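Local coordinates for protein putative alpha/beta hydrolase (Desulfitobacterium hafniense, PDB 4RPC) that is a putative hydrolase of the alpha/beta hydrolase family, probably working through a serine nucleophile, although its natural substrate has not been established, at residues A[14-19]-A[32-37]; A[21-26]-A[84-89]; A[65-70]-A[186-191]; A[139-144]-A[167-172]; A[148-153]-A[158-163]. All blocks are in the same frame, centred on the assembly; numbering follows the deposited sequence.

In the fold
Contact 2 lies at the strands of the central sheet, and contact 1 joins its strand 13-17 to helix 34-37; their centres are about 13 Å apart and they touch where Arg15 packs on Leu84. Contacts 4 and 5 lie in the helical insertion between strands 112-119 and 204-210. About 11 Å apart between centres, they touch: Ala140 packs on Leu150, and Val168 on Phe160. Contact 3, about 19 Å from contact 4, centre to centre, ties that insertion to the loop before helix 70-83. Phe32 on Leu172 links contacts 1 and 4. A probable Ser-His-Glu triad, unconfirmed, is touched by Met158 of contact 5; Leu169 of contact 4 lies close by.

Contact 1 of 5, residues A[14-19]-A[32-37]; sequences HRMGEP and FYWQTC
Two first torsions bring the rings of His14 and Trp34 face to face: the indole CG lies between its own backbone N and carbonyl carbon (chi1 76°), and the imidazole CG stands opposite its carbonyl carbon (chi1 -63°). The result is a face-to-face stack, with the imidazole and six-membered indole centroids 3.5 Å apart and the planes 14° from parallel. The closest pair is His14 NE2 over Trp34 CE2, at 3.2 Å. His14 CB continues the cover as a CH-pi contact, 4.3 Å from the same six-membered centroid. Met16, a selenomethionine, comes to the indole rim instead, with SE 4.0 Å from Trp34 CZ3, a Met-aromatic contact at the edge. On the other indole face lies Gln35 CB. A leucine in place of Trp34 would probably leave one face of the imidazole without its aromatic partner and the selenium without its ring edge. The short approach of His14 NE2 to Trp34 NE1 is not a hydrogen bond, because the angle is poor; NE2 bonds Glu55 OE2. The carboxylate of Glu55 is likely to polarise the imidazole that stacks on the indole.

Contact 2 of 5, residues A[21-26]-A[84-89]; sequences GPKVLL and LRVDKV
Lys23 and Val89 pack backbone against side chain, and here the contact is tight. Lys23 CB lies 3.8 Å from Lys88 O, while Val89 CB approaches Lys23 O at the same separation of 3.8 Å. Further along the lysine, the chain bends at chi2 (75°), which carries its aliphatic part over Val86; CE comes 4.0 Å from Val86 CG2. The methyl thus meets the methylene next to the charge, and the ammonium group itself turns back to its own side of the contact, where NZ bonds Pro19 O and, weakly, Gly21 O at 3.4 Å. The loose side is the backbone edge between Lys23 N and Lys88 O, where a water stands in for a direct bond: it accepts from Lys23 N at 2.9 Å and gives only a weak bond to Lys88 O at 3.4 Å. Direct strand pairing begins one step on, where Lys23 bonds Gln90 and Leu25 bonds Ala91 through their backbones. The water therefore occupies the place where the two strands begin to spread apart. Before strand 88-95, Arg85 at positive phi is the C-prime residue of the Schellman motif closing helix 70-83. Strand 50-54, that helix and strand 88-95 form a beta-alpha-beta crossover passing strand 23-27, as in the mostly parallel sheet of the alpha/beta hydrolase fold.

Contact 3 of 5, residues A[65-70]-A[186-191]; sequences EYMVSV and LLAAYR
A water donates to Ala188 O at 2.7 Å and accepts from Val70 N at 3.0 Å, so a single molecule ties the first amide of helix 70-83 to a carbonyl of helix 179-191. Val70 CG2 packs against the same carbonyl, 3.8 Å from Ala188 O. Val70 places CG1 anti to its backbone N (chi1 171°), which leaves CG2 as the methyl facing that oxygen. Ser69 is the N-cap of helix 70-83, its OG bonding Glu72 N. The partner helix belongs to the insertion between strands 112-119 and 204-210, the place where alpha/beta hydrolases commonly carry a cap. Ala188 is the residue on which the loop rests: its CB is 3.9 Å from Ser69 CA and 4.2 Å from the selenium (SE) of Met67, a selenomethionine. With so small a side chain the helix comes close, Ser69 CA and Ala188 CA being 4.7 Å apart. Beyond them, Met67 and Val70 both pack on Leu97 of helix 97-108.

Contact 4 of 5, residues A[139-144]-A[167-172]; sequences DAFLNL and EVLQPL
Leu144 and Leu169 interlock through their branches: Leu144 CD1 lies 3.6 Å from Leu169 CB and 4.1 Å from Leu169 CD1. Both leucines place CG anti to their carbonyl carbon, chi1 being -64° for Leu144 and -71° for Leu169, which turns both side chains toward the opposite segment, where they meet. Phe141, one helical turn earlier, adds a lighter touch, its CE1 4.4 Å from Leu169 CD1. The polar margin belongs to Gln170, which runs extended along the end of helix 130-145. Its CG is 3.3 Å from Leu144 O, and NE2 is 3.2 Å from that same oxygen, yet the angle is too poor for a hydrogen bond, so the amide lies against the carbonyl as packing. In the next shell Leu150 packs on both Leu144 and Leu169, widening the apolar patch, and Phe141 reaches Leu182 of helix 179-191. Farther out, side-chain salt bridges tie the helices to their neighbours: Asp139 with Arg179, Glu167 with Lys247; a neutral bond between Ser246 OG and Val168 O adds to them. Helices 130-145 and 165-169 are thus joined within the helical insertion that follows strand 112-119, the position of the cap in alpha/beta hydrolases, with Leu169 close to the probable, unconfirmed Ser-His-Glu triad.

Contact 5 of 5, residues A[148-153]-A[158-163]; sequences EHLPSP and MGFAAN
The His149 ring carries the side-chain amide of Asn163 on one face, the two planes only 7° apart. The amide is offset toward the rim, with ND2 3.2 Å from His149 CE1 and Asn163 CG 3.4 Å from the same carbon. ND2 also comes within 3.4 Å of His149 NE2, but the angle rules out a hydrogen bond, so this is stacking rather than polar pairing. The polar atoms are held elsewhere: His149 ND1 bonds Asp165 OD1, and Asn163 OD1 bonds Lys155 NZ, which would together limit how ring and amide can turn. An alanine in place of His149 is likely to leave Asp165 OD1 without this mate and the Asn163 amide without the ring it lies on. Asn163, at positive phi, closes a type I beta turn, its N bonding Phe160 O at 2.9 Å. Deeper in, Leu150 supplies the apolar part. Its CD1 lies 3.9 Å from SE of Met158, a selenomethionine, and 4.4 Å from Phe160 CD2, approaching that ring obliquely. The two loops flank the short helix 154-157, entered after a cis peptide at Pro153 and left through a Schellman motif at Gly159. Leu150 rests on helix 130-145, Phe160 on helix 165-169, and the Met158 backbone bonds that of His241 in the loop after strand 232-236.

Contact 1 of 5, residues A[14-19]-A[32-37]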
# COMPACT_ATOMS: atom_id res chain seq x y z
N HIS A 14 -0.57 9.04 -12.29
CA HIS A 14 0.58 9.84 -12.67
C HIS A 14 1.58 8.94 -13.27
O HIS A 14 1.72 7.82 -12.83
CB HIS A 14 1.24 10.45 -11.45
CG HIS A 14 0.37 11.41 -10.72
ND1 HIS A 14 0.36 12.76 -10.98
CD2 HIS A 14 -0.51 11.21 -9.72
CE1 HIS A 14 -0.50 13.35 -10.17
NE2 HIS A 14 -1.04 12.43 -9.40
N ARG A 15 2.31 9.45 -14.25
CA ARG A 15 3.22 8.60 -15.01
C ARG A 15 4.59 9.26 -15.06
O ARG A 15 4.70 10.40 -15.42
CB ARG A 15 2.66 8.34 -16.41
CG ARG A 15 3.53 7.46 -17.31
CD ARG A 15 2.86 7.23 -18.66
NE ARG A 15 3.41 6.08 -19.39
CZ ARG A 15 2.94 5.62 -20.56
NH1 ARG A 15 1.89 6.22 -21.15
NH2 ARG A 15 3.50 4.55 -21.15
N MSE A 16 5.61 8.54 -14.66
CA MSE A 16 6.97 9.03 -14.67
C MSE A 16 7.90 7.96 -15.23
O MSE A 16 7.49 6.84 -15.58
CB MSE A 16 7.47 9.45 -13.29
CG MSE A 16 6.43 9.48 -12.17
SE MSE A 16 6.24 11.27 -11.40
CE MSE A 16 7.79 12.29 -12.05
N GLY A 17 9.17 8.33 -15.35
CA GLY A 17 10.21 7.43 -15.89
C GLY A 17 10.12 7.14 -17.36
O GLY A 17 9.64 7.95 -18.11
N GLU A 18 10.61 5.97 -17.77
CA GLU A 18 10.68 5.61 -19.18
C GLU A 18 9.36 5.01 -19.68
O GLU A 18 9.05 3.86 -19.34
CB GLU A 18 11.83 4.61 -19.38
CG GLU A 18 13.16 5.25 -19.64
CD GLU A 18 13.09 6.27 -20.78
OE1 GLU A 18 12.60 5.90 -21.89
OE2 GLU A 18 13.47 7.43 -20.52
N PRO A 19 8.59 5.76 -20.51
CA PRO A 19 7.18 5.35 -20.80
C PRO A 19 7.08 3.97 -21.43
O PRO A 19 6.10 3.22 -21.16
CB PRO A 19 6.65 6.43 -21.75
CG PRO A 19 7.62 7.56 -21.64
CD PRO A 19 8.95 6.99 -21.24
N PHE A 32 -1.81 8.81 3.03
CA PHE A 32 -0.50 9.13 2.42
C PHE A 32 -0.76 9.97 1.18
O PHE A 32 -1.92 10.27 0.89
CB PHE A 32 0.29 7.87 2.07
CG PHE A 32 0.68 7.04 3.26
CD1 PHE A 32 0.42 7.45 4.55
CD2 PHE A 32 1.42 5.87 3.08
CE1 PHE A 32 0.88 6.71 5.64
CE2 PHE A 32 1.85 5.12 4.16
CZ PHE A 32 1.56 5.53 5.44
N TYR A 33 0.30 10.33 0.47
CA TYR A 33 0.18 11.12 -0.73
C TYR A 33 1.10 10.57 -1.78
O TYR A 33 2.22 10.25 -1.48
CB TYR A 33 0.56 12.57 -0.42
CG TYR A 33 0.26 13.56 -1.52
CD1 TYR A 33 -0.98 13.56 -2.14
CD2 TYR A 33 1.20 14.53 -1.90
CE1 TYR A 33 -1.30 14.47 -3.14
CE2 TYR A 33 0.90 15.45 -2.89
CZ TYR A 33 -0.35 15.41 -3.53
OH TYR A 33 -0.69 16.28 -4.55
N TRP A 34 0.64 10.48 -3.01
CA TRP A 34 1.39 9.87 -4.08
C TRP A 34 2.78 10.49 -4.26
O TRP A 34 3.72 9.76 -4.50
CB TRP A 34 0.64 9.98 -5.40
CG TRP A 34 0.69 11.36 -6.03
CD1 TRP A 34 -0.15 12.39 -5.80
CD2 TRP A 34 1.64 11.83 -7.00
NE1 TRP A 34 0.22 13.48 -6.54
CE2 TRP A 34 1.31 13.15 -7.30
CE3 TRP A 34 2.74 11.24 -7.64
CZ2 TRP A 34 2.05 13.93 -8.22
CZ3 TRP A 34 3.49 12.03 -8.56
CH2 TRP A 34 3.13 13.35 -8.84
N GLN A 35 2.91 11.80 -4.06
CA GLN A 35 4.09 12.53 -4.45
C GLN A 35 5.12 12.49 -3.40
O GLN A 35 6.27 12.75 -3.69
CB GLN A 35 3.76 13.97 -4.79
CG GLN A 35 4.78 14.70 -5.66
CD GLN A 35 4.32 16.10 -5.97
OE1 GLN A 35 3.67 16.74 -5.15
NE2 GLN A 35 4.66 16.59 -7.15
N THR A 36 4.74 12.19 -2.16
CA THR A 36 5.72 12.11 -1.07
C THR A 36 6.04 10.70 -0.66
O THR A 36 7.03 10.42 -0.04
CB THR A 36 5.28 12.88 0.18
OG1 THR A 36 4.08 12.34 0.70
CG2 THR A 36 5.09 14.36 -0.13
N CYS A 37 5.12 9.80 -0.93
CA CYS A 37 5.28 8.41 -0.60
C CYS A 37 6.45 7.77 -1.37
O CYS A 37 7.22 7.03 -0.81
CB CYS A 37 3.97 7.70 -0.99
SG CYS A 37 3.77 6.22 -0.06

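Contact 2 of 5, residues A[21-26]-A[84-89]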
# COMPACT_ATOMS: atom_id res chain seq x y z
N GLY A 21 9.50 1.67 -20.90
CA GLY A 21 10.11 0.72 -19.97
C GLY A 21 9.12 -0.26 -19.32
O GLY A 21 7.93 -0.11 -19.46
N PRO A 22 9.63 -1.27 -18.60
CA PRO A 22 8.73 -2.17 -17.89
C PRO A 22 7.87 -1.42 -16.87
O PRO A 22 8.34 -0.47 -16.24
CB PRO A 22 9.67 -3.16 -17.17
CG PRO A 22 10.99 -3.08 -17.92
CD PRO A 22 11.04 -1.73 -18.61
N LYS A 23 6.63 -1.86 -16.71
CA LYS A 23 5.70 -1.10 -15.90
C LYS A 23 5.73 -1.53 -14.40
O LYS A 23 5.54 -2.68 -14.06
CB LYS A 23 4.31 -1.24 -16.46
CG LYS A 23 3.99 -0.22 -17.54
CD LYS A 23 4.67 -0.58 -18.83
CE LYS A 23 4.02 0.19 -19.96
NZ LYS A 23 4.99 0.42 -21.04
N VAL A 24 5.91 -0.54 -13.54
CA VAL A 24 5.93 -0.70 -12.13
C VAL A 24 4.86 0.26 -11.52
O VAL A 24 4.93 1.48 -11.68
CB VAL A 24 7.33 -0.38 -11.61
CG1 VAL A 24 7.40 -0.43 -10.10
CG2 VAL A 24 8.36 -1.37 -12.21
N LEU A 25 3.89 -0.31 -10.83
CA LEU A 25 2.80 0.46 -10.17
C LEU A 25 3.09 0.64 -8.70
O LEU A 25 3.35 -0.34 -8.03
CB LEU A 25 1.48 -0.33 -10.26
CG LEU A 25 0.21 0.18 -10.88
CD1 LEU A 25 -0.91 -0.76 -10.50
CD2 LEU A 25 -0.18 1.59 -10.53
N LEU A 26 2.97 1.85 -8.19
CA LEU A 26 3.23 2.14 -6.82
C LEU A 26 1.99 2.73 -6.19
O LEU A 26 1.56 3.85 -6.60
CB LEU A 26 4.35 3.16 -6.72
CG LEU A 26 5.63 2.81 -7.41
CD1 LEU A 26 6.55 4.02 -7.39
CD2 LEU A 26 6.32 1.66 -6.72
N LEU A 84 -4.02 3.91 -20.91
CA LEU A 84 -2.65 4.06 -21.37
C LEU A 84 -2.24 2.86 -22.16
O LEU A 84 -1.08 2.74 -22.48
CB LEU A 84 -1.68 4.27 -20.19
CG LEU A 84 -2.04 5.44 -19.29
CD1 LEU A 84 -1.11 5.45 -18.09
CD2 LEU A 84 -2.00 6.78 -20.01
N ARG A 85 -3.20 2.00 -22.48
CA ARG A 85 -2.98 0.70 -23.11
C ARG A 85 -1.99 -0.21 -22.37
O ARG A 85 -1.34 -1.08 -22.98
CB ARG A 85 -2.53 0.87 -24.54
CG ARG A 85 -3.52 1.55 -25.46
CD ARG A 85 -2.79 1.75 -26.76
NE ARG A 85 -3.62 2.29 -27.82
CZ ARG A 85 -3.24 2.36 -29.10
NH1 ARG A 85 -2.04 1.92 -29.47
NH2 ARG A 85 -4.07 2.87 -30.00
N VAL A 86 -1.89 -0.02 -21.07
CA VAL A 86 -1.12 -0.92 -20.24
C VAL A 86 -2.01 -2.09 -19.91
O VAL A 86 -3.01 -1.92 -19.20
CB VAL A 86 -0.73 -0.30 -18.88
CG1 VAL A 86 -0.08 -1.36 -18.01
CG2 VAL A 86 0.22 0.86 -19.08
N ASP A 87 -1.66 -3.27 -20.41
CA ASP A 87 -2.37 -4.47 -19.97
C ASP A 87 -1.51 -5.47 -19.18
O ASP A 87 -2.02 -6.51 -18.77
CB ASP A 87 -3.04 -5.16 -21.16
CG ASP A 87 -2.04 -5.73 -22.11
OD1 ASP A 87 -0.83 -5.80 -21.75
OD2 ASP A 87 -2.48 -6.10 -23.23
N LYS A 88 -0.24 -5.14 -18.95
CA LYS A 88 0.64 -5.96 -18.13
C LYS A 88 1.53 -5.08 -17.27
O LYS A 88 2.11 -4.11 -17.76
CB LYS A 88 1.51 -6.86 -19.01
CG LYS A 88 2.45 -7.78 -18.24
CD LYS A 88 3.23 -8.72 -19.17
CE LYS A 88 4.26 -7.95 -20.01
NZ LYS A 88 5.52 -8.70 -20.37
N VAL A 89 1.65 -5.40 -15.99
CA VAL A 89 2.61 -4.72 -15.17
C VAL A 89 3.59 -5.69 -14.57
O VAL A 89 3.23 -6.82 -14.16
CB VAL A 89 1.92 -3.83 -14.09
CG1 VAL A 89 0.83 -2.99 -14.73
CG2 VAL A 89 1.37 -4.63 -12.97
O HOH W 1 5.52 -4.32 -17.86

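Contact 3 of 5, residues A[65-70]-A[186-191]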
# COMPACT_ATOMS: atom_id res chain seq x y z
N GLU A 65 -14.15 13.43 -4.66
CA GLU A 65 -14.80 12.23 -4.19
C GLU A 65 -13.97 11.50 -3.15
O GLU A 65 -12.83 11.82 -2.90
CB GLU A 65 -15.09 11.29 -5.36
CG GLU A 65 -13.85 10.54 -5.81
CD GLU A 65 -13.99 9.89 -7.19
OE1 GLU A 65 -14.82 8.94 -7.39
OE2 GLU A 65 -13.27 10.37 -8.08
N TYR A 66 -14.57 10.45 -2.60
CA TYR A 66 -13.95 9.68 -1.56
C TYR A 66 -14.05 8.23 -1.96
O TYR A 66 -14.86 7.85 -2.81
CB TYR A 66 -14.70 9.87 -0.24
CG TYR A 66 -14.83 11.32 0.25
CD1 TYR A 66 -13.71 12.14 0.39
CD2 TYR A 66 -16.06 11.83 0.63
CE1 TYR A 66 -13.82 13.40 0.91
CE2 TYR A 66 -16.19 13.11 1.11
CZ TYR A 66 -15.07 13.89 1.25
OH TYR A 66 -15.20 15.19 1.73
N MSE A 67 -13.24 7.42 -1.30
CA MSE A 67 -13.09 6.02 -1.58
C MSE A 67 -14.36 5.29 -1.18
O MSE A 67 -14.95 5.61 -0.18
CB MSE A 67 -11.96 5.43 -0.77
CG MSE A 67 -11.02 4.77 -1.74
SE MSE A 67 -9.57 3.79 -0.86
CE MSE A 67 -8.76 5.41 -0.30
N VAL A 68 -14.75 4.30 -1.97
CA VAL A 68 -15.90 3.45 -1.69
C VAL A 68 -15.46 2.04 -1.27
O VAL A 68 -15.92 1.53 -0.30
CB VAL A 68 -16.84 3.33 -2.91
CG1 VAL A 68 -18.07 2.49 -2.57
CG2 VAL A 68 -17.32 4.70 -3.35
N SER A 69 -14.56 1.42 -2.01
CA SER A 69 -14.08 0.13 -1.64
C SER A 69 -12.78 -0.19 -2.37
O SER A 69 -12.43 0.40 -3.39
CB SER A 69 -15.12 -0.94 -2.04
OG SER A 69 -15.26 -0.88 -3.44
N VAL A 70 -12.08 -1.17 -1.85
CA VAL A 70 -10.90 -1.63 -2.49
C VAL A 70 -11.29 -2.10 -3.84
O VAL A 70 -10.57 -1.80 -4.79
CB VAL A 70 -10.22 -2.78 -1.69
CG1 VAL A 70 -9.11 -3.41 -2.49
CG2 VAL A 70 -9.74 -2.31 -0.34
N LEU A 186 -9.91 4.36 5.16
CA LEU A 186 -9.77 3.38 6.25
C LEU A 186 -10.96 2.43 6.39
O LEU A 186 -10.76 1.24 6.75
CB LEU A 186 -9.53 4.08 7.57
CG LEU A 186 -8.15 4.73 7.63
CD1 LEU A 186 -8.14 5.70 8.79
CD2 LEU A 186 -6.98 3.74 7.74
N LEU A 187 -12.15 2.92 6.12
CA LEU A 187 -13.30 2.04 6.14
C LEU A 187 -13.11 0.97 5.05
O LEU A 187 -13.32 -0.23 5.31
CB LEU A 187 -14.62 2.79 5.96
CG LEU A 187 -15.01 3.78 7.06
CD1 LEU A 187 -16.02 4.77 6.56
CD2 LEU A 187 -15.57 3.05 8.30
N ALA A 188 -12.66 1.41 3.87
CA ALA A 188 -12.39 0.52 2.74
C ALA A 188 -11.33 -0.45 3.13
O ALA A 188 -11.50 -1.63 2.95
CB ALA A 188 -12.00 1.26 1.46
N ALA A 189 -10.22 0.05 3.67
CA ALA A 189 -9.15 -0.84 4.14
C ALA A 189 -9.65 -1.93 5.10
O ALA A 189 -9.44 -3.10 4.84
CB ALA A 189 -8.07 -0.04 4.79
N TYR A 190 -10.36 -1.54 6.16
CA TYR A 190 -10.81 -2.46 7.17
C TYR A 190 -11.96 -3.37 6.74
O TYR A 190 -12.09 -4.41 7.28
CB TYR A 190 -11.21 -1.69 8.45
CG TYR A 190 -10.01 -1.24 9.22
CD1 TYR A 190 -8.99 -2.13 9.53
CD2 TYR A 190 -9.89 0.06 9.64
CE1 TYR A 190 -7.87 -1.72 10.24
CE2 TYR A 190 -8.78 0.49 10.32
CZ TYR A 190 -7.77 -0.39 10.62
OH TYR A 190 -6.70 0.02 11.34
N ARG A 191 -12.77 -2.98 5.78
CA ARG A 191 -13.85 -3.80 5.24
C ARG A 191 -13.36 -4.93 4.33
O ARG A 191 -13.96 -5.99 4.31
CB ARG A 191 -14.80 -2.94 4.41
CG ARG A 191 -16.12 -3.58 4.09
CD ARG A 191 -17.18 -3.30 5.12
NE ARG A 191 -17.35 -1.87 5.35
CZ ARG A 191 -18.04 -1.35 6.37
NH1 ARG A 191 -18.64 -2.16 7.26
NH2 ARG A 191 -18.10 0.01 6.52
O HOH W 2 -13.07 -2.13 0.81

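Contact 4 of 5, residues A[139-144]-A[167-172]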
# COMPACT_ATOMS: atom_id res chain seq x y z
N ASP A 139 -8.23 9.30 13.65
CA ASP A 139 -7.80 10.28 14.62
C ASP A 139 -6.31 10.15 14.94
O ASP A 139 -5.63 11.17 15.07
CB ASP A 139 -8.57 10.16 15.93
CG ASP A 139 -10.04 10.40 15.76
OD1 ASP A 139 -10.43 10.99 14.72
OD2 ASP A 139 -10.83 9.97 16.64
N ALA A 140 -5.82 8.90 15.09
CA ALA A 140 -4.43 8.65 15.44
C ALA A 140 -3.56 9.29 14.36
O ALA A 140 -2.63 10.05 14.68
CB ALA A 140 -4.15 7.15 15.53
N PHE A 141 -3.89 9.02 13.10
CA PHE A 141 -3.04 9.50 11.99
C PHE A 141 -2.99 11.03 11.90
O PHE A 141 -1.94 11.60 11.66
CB PHE A 141 -3.48 8.90 10.68
CG PHE A 141 -2.83 7.59 10.36
CD1 PHE A 141 -2.09 6.88 11.29
CD2 PHE A 141 -2.97 7.06 9.09
CE1 PHE A 141 -1.46 5.68 10.97
CE2 PHE A 141 -2.34 5.87 8.76
CZ PHE A 141 -1.59 5.17 9.71
N LEU A 142 -4.13 11.69 12.11
CA LEU A 142 -4.14 13.14 12.07
C LEU A 142 -3.35 13.71 13.26
O LEU A 142 -2.60 14.70 13.14
CB LEU A 142 -5.59 13.69 12.07
CG LEU A 142 -6.25 13.40 10.74
CD1 LEU A 142 -7.73 13.58 10.85
CD2 LEU A 142 -5.67 14.25 9.60
N ASN A 143 -3.52 13.09 14.42
CA ASN A 143 -2.73 13.43 15.59
C ASN A 143 -1.22 13.41 15.33
O ASN A 143 -0.49 14.19 15.92
CB ASN A 143 -3.07 12.56 16.79
CG ASN A 143 -4.20 13.12 17.59
OD1 ASN A 143 -4.35 14.31 17.73
ND2 ASN A 143 -5.03 12.26 18.12
N LEU A 144 -0.76 12.55 14.44
CA LEU A 144 0.67 12.52 14.13
C LEU A 144 1.14 13.87 13.60
O LEU A 144 2.27 14.25 13.82
CB LEU A 144 1.00 11.45 13.11
CG LEU A 144 0.73 10.02 13.56
CD1 LEU A 144 0.96 9.04 12.41
CD2 LEU A 144 1.65 9.68 14.72
N GLU A 167 8.39 10.33 14.25
CA GLU A 167 9.51 10.56 13.33
C GLU A 167 9.33 9.73 12.07
O GLU A 167 9.59 10.20 10.99
CB GLU A 167 10.86 10.28 14.01
CG GLU A 167 11.36 8.87 13.80
CD GLU A 167 12.86 8.73 14.07
OE1 GLU A 167 13.28 8.82 15.25
OE2 GLU A 167 13.60 8.52 13.08
N VAL A 168 8.83 8.51 12.19
CA VAL A 168 8.66 7.63 11.03
C VAL A 168 7.44 7.89 10.13
O VAL A 168 7.55 7.83 8.92
CB VAL A 168 8.60 6.16 11.46
CG1 VAL A 168 8.35 5.25 10.27
CG2 VAL A 168 9.91 5.72 12.12
N LEU A 169 6.28 8.12 10.73
CA LEU A 169 5.02 8.18 10.00
C LEU A 169 4.62 9.60 9.63
O LEU A 169 3.98 9.83 8.62
CB LEU A 169 3.88 7.54 10.85
CG LEU A 169 3.93 6.02 11.02
CD1 LEU A 169 2.83 5.44 11.88
CD2 LEU A 169 3.95 5.30 9.68
N GLN A 170 4.95 10.55 10.47
CA GLN A 170 4.52 11.91 10.23
C GLN A 170 4.94 12.40 8.86
O GLN A 170 4.16 13.07 8.21
CB GLN A 170 5.03 12.83 11.34
CG GLN A 170 4.41 14.20 11.31
CD GLN A 170 5.03 15.17 12.32
OE1 GLN A 170 6.05 14.93 12.92
NE2 GLN A 170 4.40 16.26 12.49
N PRO A 171 6.15 12.04 8.39
CA PRO A 171 6.47 12.50 7.04
C PRO A 171 5.62 11.89 5.91
O PRO A 171 5.70 12.40 4.79
CB PRO A 171 7.93 12.04 6.82
CG PRO A 171 8.47 11.61 8.12
CD PRO A 171 7.32 11.46 9.09
N LEU A 172 4.93 10.76 6.16
CA LEU A 172 4.13 10.12 5.14
C LEU A 172 2.68 10.58 5.12
O LEU A 172 1.99 10.32 4.17
CB LEU A 172 4.10 8.59 5.31
CG LEU A 172 5.45 7.93 5.10
CD1 LEU A 172 5.38 6.46 5.49
CD2 LEU A 172 5.87 8.10 3.66

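Contact 5 of 5, residues A[148-153]-A[158-163]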
# COMPACT_ATOMS: atom_id res chain seq x y z
N GLU A 148 1.81 14.15 17.97
CA GLU A 148 1.34 13.33 19.06
C GLU A 148 1.44 11.83 18.71
O GLU A 148 1.13 11.43 17.61
CB GLU A 148 -0.09 13.70 19.35
CG GLU A 148 -0.75 12.92 20.45
CD GLU A 148 -2.20 13.33 20.58
OE1 GLU A 148 -2.46 14.57 20.62
OE2 GLU A 148 -3.07 12.41 20.59
N HIS A 149 1.81 11.02 19.69
CA HIS A 149 2.03 9.60 19.48
C HIS A 149 0.76 8.77 19.33
O HIS A 149 -0.30 9.13 19.87
CB HIS A 149 2.80 9.05 20.66
CG HIS A 149 4.14 9.68 20.83
ND1 HIS A 149 5.24 9.25 20.12
CD2 HIS A 149 4.55 10.73 21.57
CE1 HIS A 149 6.29 9.98 20.47
NE2 HIS A 149 5.89 10.90 21.33
N LEU A 150 0.88 7.65 18.63
CA LEU A 150 -0.21 6.73 18.45
C LEU A 150 -0.60 6.15 19.81
O LEU A 150 0.27 5.96 20.67
CB LEU A 150 0.15 5.60 17.50
CG LEU A 150 0.60 5.93 16.06
CD1 LEU A 150 1.27 4.73 15.38
CD2 LEU A 150 -0.52 6.45 15.20
N PRO A 151 -1.90 5.87 20.02
CA PRO A 151 -2.38 5.28 21.27
C PRO A 151 -1.91 3.84 21.42
O PRO A 151 -1.80 3.16 20.43
CB PRO A 151 -3.89 5.27 21.06
CG PRO A 151 -4.07 5.18 19.59
CD PRO A 151 -2.96 5.97 19.00
N SER A 152 -1.61 3.38 22.62
CA SER A 152 -1.42 1.95 22.82
C SER A 152 -2.74 1.26 22.70
O SER A 152 -3.78 1.81 23.05
CB SER A 152 -0.87 1.69 24.18
OG SER A 152 0.43 2.20 24.22
N PRO A 153 -2.74 0.02 22.22
CA PRO A 153 -1.61 -0.79 21.82
C PRO A 153 -1.34 -0.69 20.32
O PRO A 153 -0.60 -1.49 19.78
CB PRO A 153 -2.09 -2.19 22.18
CG PRO A 153 -3.56 -2.15 21.86
CD PRO A 153 -4.00 -0.73 22.15
N MSE A 158 2.13 -1.74 15.70
CA MSE A 158 2.73 -1.30 14.45
C MSE A 158 4.26 -1.23 14.54
O MSE A 158 4.91 -1.00 13.53
CB MSE A 158 2.15 0.04 14.05
CG MSE A 158 0.66 -0.02 13.78
SE MSE A 158 0.11 1.78 13.16
CE MSE A 158 0.41 1.49 11.27
N GLY A 159 4.86 -1.39 15.73
CA GLY A 159 6.34 -1.59 15.82
C GLY A 159 7.08 -0.35 16.26
O GLY A 159 8.28 -0.18 15.98
N PHE A 160 6.38 0.47 17.03
CA PHE A 160 6.91 1.75 17.46
C PHE A 160 6.92 1.94 18.96
O PHE A 160 6.70 3.05 19.46
CB PHE A 160 6.10 2.88 16.79
CG PHE A 160 6.18 2.86 15.30
CD1 PHE A 160 7.40 3.09 14.65
CD2 PHE A 160 5.03 2.62 14.53
CE1 PHE A 160 7.48 3.07 13.26
CE2 PHE A 160 5.11 2.60 13.15
CZ PHE A 160 6.34 2.82 12.51
N ALA A 161 7.16 0.86 19.68
CA ALA A 161 7.39 0.93 21.14
C ALA A 161 8.55 1.88 21.52
O ALA A 161 8.57 2.40 22.61
CB ALA A 161 7.67 -0.45 21.71
N ALA A 162 9.48 2.14 20.62
CA ALA A 162 10.54 3.12 20.89
C ALA A 162 10.04 4.57 20.80
O ALA A 162 10.83 5.52 20.98
CB ALA A 162 11.72 2.92 19.96
N ASN A 163 8.76 4.78 20.52
CA ASN A 163 8.27 6.12 20.34
C ASN A 163 8.86 6.83 19.15
O ASN A 163 8.93 8.04 19.11
CB ASN A 163 8.54 6.96 21.61
CG ASN A 163 7.29 7.28 22.34
OD1 ASN A 163 6.29 6.56 22.23
ND2 ASN A 163 7.32 8.37 23.09